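Local coordinates for lipase (Streptomyces rimosus, PDB 5MAL), which hydrolyses triacylglycerols and other fatty acyl esters, preferring medium-length acyl chains, as a secreted serine esterase of the GDSL family, at residues W203-S206 with E212-Y215. Sequence-based numbering, arbitrary orientation. Where two conformers were deposited one is given.
Sequences WLHS and ENSY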
loop_
_atom_site.group_PDB
_atom_site.type_symbol
_atom_site.label_atom_id
_atom_site.label_comp_id
_atom_site.label_asym_id
_atom_site.label_seq_id
_atom_site.Cartn_x
_atom_site.Cartn_y
_atom_site.Cartn_z
ATOM N N TRP A 203 1.008 2.648 -14.183
ATOM C CA TRP A 203 0.701 3.571 -13.101
ATOM C C TRP A 203 1.582 3.282 -11.907
ATOM O O TRP A 203 1.307 3.744 -10.798
ATOM C CB TRP A 203 -0.752 3.461 -12.673
ATOM C CG TRP A 203 -1.687 4.134 -13.590
ATOM C CD1 TRP A 203 -1.371 4.924 -14.676
ATOM C CD2 TRP A 203 -3.109 4.104 -13.512
ATOM N NE1 TRP A 203 -2.524 5.369 -15.273
ATOM C CE2 TRP A 203 -3.604 4.884 -14.579
ATOM C CE3 TRP A 203 -4.016 3.488 -12.646
ATOM C CZ2 TRP A 203 -4.969 5.060 -14.799
ATOM C CZ3 TRP A 203 -5.376 3.660 -12.871
ATOM C CH2 TRP A 203 -5.836 4.436 -13.936
ATOM N N LEU A 204 2.601 2.463 -12.141
ATOM C CA LEU A 204 3.623 2.169 -11.150
ATOM C C LEU A 204 4.948 2.575 -11.719
ATOM O O LEU A 204 5.163 2.451 -12.925
ATOM C CB LEU A 204 3.671 0.681 -10.815
ATOM C CG LEU A 204 2.386 0.065 -10.288
ATOM C CD1 LEU A 204 2.484 -1.454 -10.408
ATOM C CD2 LEU A 204 2.211 0.502 -8.852
ATOM N N HIS A 205 5.849 3.031 -10.860
ATOM C CA HIS A 205 7.239 3.179 -11.261
ATOM C C HIS A 205 7.838 1.799 -11.412
ATOM O O HIS A 205 7.552 0.907 -10.617
ATOM C CB HIS A 205 8.046 3.970 -10.226
ATOM C CG HIS A 205 7.627 5.396 -10.081
ATOM N ND1 HIS A 205 8.045 6.388 -10.945
ATOM C CD2 HIS A 205 6.840 6.004 -9.162
ATOM C CE1 HIS A 205 7.518 7.541 -10.574
ATOM N NE2 HIS A 205 6.796 7.338 -9.486
ATOM N N SER A 206 8.678 1.623 -12.419
ATOM C CA SER A 206 9.453 0.407 -12.494
ATOM C C SER A 206 10.618 0.561 -11.525
ATOM O O SER A 206 10.578 1.387 -10.618
ATOM C CB SER A 206 9.952 0.153 -13.911
ATOM O OG SER A 206 10.548 -1.134 -13.992
ATOM N N GLU A 212 13.903 5.102 -4.066
ATOM C CA GLU A 212 12.752 4.819 -3.219
ATOM C C GLU A 212 11.449 4.705 -4.015
ATOM O O GLU A 212 10.486 4.087 -3.557
ATOM C CB GLU A 212 12.624 5.907 -2.149
ATOM C CG GLU A 212 12.462 7.324 -2.699
ATOM C CD GLU A 212 13.769 8.119 -2.773
ATOM O OE1 GLU A 212 14.834 7.542 -3.109
ATOM O OE2 GLU A 212 13.720 9.342 -2.496
ATOM N N ASN A 213 11.417 5.282 -5.209
ATOM C CA ASN A 213 10.183 5.320 -5.994
ATOM C C ASN A 213 9.823 4.009 -6.671
ATOM O O ASN A 213 8.678 3.808 -7.081
ATOM C CB ASN A 213 10.275 6.420 -7.048
ATOM C CG ASN A 213 10.094 7.791 -6.451
ATOM O OD1 ASN A 213 9.947 7.926 -5.231
ATOM N ND2 ASN A 213 10.110 8.817 -7.295
ATOM N N SER A 214 10.803 3.122 -6.790
ATOM C CA SER A 214 10.634 1.901 -7.546
ATOM C C SER A 214 9.444 1.091 -7.034
ATOM O O SER A 214 9.294 0.929 -5.842
ATOM C CB SER A 214 11.920 1.068 -7.482
ATOM O OG SER A 214 13.064 1.857 -7.782
ATOM N N TYR A 215 8.590 0.649 -7.955
ATOM C CA TYR A 215 7.409 -0.185 -7.684
ATOM C C TYR A 215 6.307 0.531 -6.918
ATOM O O TYR A 215 5.322 -0.082 -6.508
ATOM C CB TYR A 215 7.800 -1.458 -6.940
ATOM C CG TYR A 215 8.661 -2.339 -7.793
ATOM C CD1 TYR A 215 8.110 -3.045 -8.853
ATOM C CD2 TYR A 215 10.027 -2.432 -7.571
ATOM C CE1 TYR A 215 8.889 -3.841 -9.658
ATOM C CE2 TYR A 215 10.825 -3.227 -8.379
ATOM C CZ TYR A 215 10.246 -3.925 -9.424
ATOM O OH TYR A 215 11.011 -4.736 -10.233
#
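His205 and Asn213 both carry CG anti to the carbonyl carbon (chi1 -66° in His205), which sets imidazole and carboxamide side by side, pointing the same way, in the loop that leads to His216, the probable active-site histidine of this SGNH hydrolase. Asn213 CB sits over one face of the His205 ring, 4.2 Å from its centroid and 15° off the normal, a CH-pi contact displaced toward the rim; the amide plane is tilted 29° from the ring. The closest approach of the His205 side chain is at CB, 3.2 Å from Asn213 O. The ring is fixed at its far end by a hydrogen bond from NE2 to Gly16 O, tying the loop to the region just beyond the nucleophile Ser10. An alanine in place of His205 would probably leave Gly16 O without this partner and Asn213 CB without the ring face it packs on. The backbones are joined at Tyr215 N, which gives a 2.9 Å hydrogen bond to His205 O, approaching from above the carbonyl plane, and a weak one to Ser206 O. His216 has two links to these segments, a backbone hydrogen bond with His205 and one between ND1 and Ser214 O; a backbone carbonyl at ND1, where a triad would have an acid side chain, is consistent with a Ser/His dyad. Ser214 OG is hydrogen-bonded to Val211 O and Thr208 N, both in the residues between the segments. Ser214 CA also makes a CA-H...O contact with Ser206 O, at 3.1 Å from CA to O.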